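Local coordinates for protein chintase (PDB 5YUQ) that probably hydrolyses the beta-1,4 linkages of chitin as a family 18 glycoside hydrolase, in an active site enclosed as a tunnel, at residues 133-136 with 137-141. Sequence-based numbering, arbitrary orientation.
Sequences KALR and EKLGS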
loop_
_atom_site.group_PDB
_atom_site.type_symbol
_atom_site.label_atom_id
_atom_site.label_comp_id
_atom_site.label_asym_id
_atom_site.label_seq_id
_atom_site.Cartn_x
_atom_site.Cartn_y
_atom_site.Cartn_z
ATOM N N LYS A 133 -0.847 -2.034 -21.679
ATOM C CA LYS A 133 -0.449 -2.505 -23.000
ATOM C C LYS A 133 0.185 -1.401 -23.823
ATOM O O LYS A 133 1.173 -1.631 -24.519
ATOM C CB LYS A 133 -1.643 -3.073 -23.758
ATOM C CG LYS A 133 -2.176 -4.355 -23.173
ATOM C CD LYS A 133 -3.296 -4.876 -24.057
ATOM C CE LYS A 133 -3.871 -6.170 -23.542
ATOM N NZ LYS A 133 -5.099 -6.513 -24.321
ATOM N N ALA A 134 -0.394 -0.211 -23.758
ATOM C CA ALA A 134 0.166 0.930 -24.471
ATOM C C ALA A 134 1.554 1.277 -23.938
ATOM O O ALA A 134 2.470 1.563 -24.707
ATOM C CB ALA A 134 -0.754 2.124 -24.358
ATOM N N LEU A 135 1.711 1.253 -22.615
ATOM C CA LEU A 135 3.017 1.533 -22.025
ATOM C C LEU A 135 4.029 0.465 -22.401
ATOM O O LEU A 135 5.177 0.776 -22.712
ATOM C CB LEU A 135 2.923 1.652 -20.502
ATOM C CG LEU A 135 2.077 2.819 -20.001
ATOM C CD1 LEU A 135 1.831 2.688 -18.521
ATOM C CD2 LEU A 135 2.780 4.124 -20.302
ATOM N N ARG A 136 3.609 -0.796 -22.390
ATOM C CA ARG A 136 4.514 -1.883 -22.751
ATOM C C ARG A 136 4.974 -1.743 -24.197
ATOM O O ARG A 136 6.150 -1.934 -24.504
ATOM C CB ARG A 136 3.838 -3.245 -22.549
ATOM C CG ARG A 136 4.702 -4.424 -23.001
ATOM C CD ARG A 136 5.965 -4.530 -22.163
ATOM N NE ARG A 136 5.653 -4.976 -20.804
ATOM C CZ ARG A 136 6.424 -4.768 -19.743
ATOM N NH1 ARG A 136 7.561 -4.092 -19.856
ATOM N NH2 ARG A 136 6.050 -5.229 -18.564
ATOM N N GLU A 137 4.046 -1.396 -25.083
ATOM C CA GLU A 137 4.387 -1.249 -26.494
ATOM C C GLU A 137 5.355 -0.087 -26.696
ATOM O O GLU A 137 6.300 -0.189 -27.474
ATOM C CB GLU A 137 3.123 -1.061 -27.343
ATOM C CG GLU A 137 3.357 -1.185 -28.848
ATOM C CD GLU A 137 3.917 0.083 -29.456
ATOM O OE1 GLU A 137 3.546 1.172 -28.974
ATOM O OE2 GLU A 137 4.730 -0.007 -30.402
ATOM N N LYS A 138 5.131 1.018 -25.993
ATOM C CA LYS A 138 5.974 2.196 -26.192
ATOM C C LYS A 138 7.313 2.155 -25.470
ATOM O O LYS A 138 8.294 2.707 -25.964
ATOM C CB LYS A 138 5.205 3.482 -25.862
ATOM C CG LYS A 138 4.440 4.009 -27.066
ATOM C CD LYS A 138 3.237 4.831 -26.692
ATOM C CE LYS A 138 2.342 5.024 -27.910
ATOM N NZ LYS A 138 3.126 5.486 -29.083
ATOM N N LEU A 139 7.357 1.496 -24.313
ATOM C CA LEU A 139 8.570 1.482 -23.494
ATOM C C LEU A 139 9.398 0.206 -23.640
ATOM O O LEU A 139 10.591 0.206 -23.332
ATOM C CB LEU A 139 8.222 1.718 -22.021
ATOM C CG LEU A 139 7.553 3.058 -21.719
ATOM C CD1 LEU A 139 6.973 3.066 -20.313
ATOM C CD2 LEU A 139 8.548 4.200 -21.887
ATOM N N GLY A 140 8.775 -0.878 -24.091
ATOM C CA GLY A 140 9.493 -2.125 -24.302
ATOM C C GLY A 140 9.477 -3.061 -23.106
ATOM O O GLY A 140 8.917 -2.737 -22.059
ATOM N N SER A 141 10.113 -4.217 -23.258
ATOM C CA SER A 141 10.040 -5.288 -22.265
ATOM C C SER A 141 10.934 -5.053 -21.057
ATOM O O SER A 141 10.739 -5.646 -20.003
ATOM C CB SER A 141 10.405 -6.623 -22.911
ATOM O OG SER A 141 11.730 -6.586 -23.410
#
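Four successive i to i+4 hydrogen bonds carry the last turn of helix 124-139, from Glu137 N to Lys133 O through to Gly140 N on Arg136 O (2.9 Å), and at Gly140 the chain leaves the helix with a positive phi of 92°. At these backbone angles a side chain would press on the carbonyl oxygen of Leu139, which by itself accounts for glycine there. The Gly140 carbonyl lies beside the end of the Arg136 side chain and meets the guanidinium edge-on. The chain of Arg136 starts with CG trans to the backbone N (chi1 176°), then bends at chi2 and again at chi3, which carries the guanidinium past the end of the helix to Gly140. Arg136 CD passes 3.5 Å from Gly140 O, and Arg136 NH1 then donates to that same Gly140 O at 2.9 Å, with an N-H...O angle of 158°. The acceptor lies almost exactly in the guanidinium plane. Ser141 O, 3.5 Å from Arg136 NH1, stands oblique to the group. Leu139 packs against the preceding turn, where Leu139 CB lies 3.3 Å from Leu135 O and Leu139 CD1 meets Leu135 CB at 4.3 Å. These two leucines also rest on strand 101-105, through Leu104 and Leu102, while Ala134 and Lys138 touch helix 80-97. Beyond the turn, Arg136 NH1 also donates to Thr143 O, and NH2 bonds Thr172 O and forms a salt bridge with Asp174. One cation therefore ties the helix end to the loop entering strand 144-149 and to the junction between helix 168-172 and strand 175-178, within the beta/alpha-barrel expected of this family. These bonds fix the guanidinium in rotation, and its charge, paired with Asp174, probably also interacts favourably with the negative end of the helix dipole.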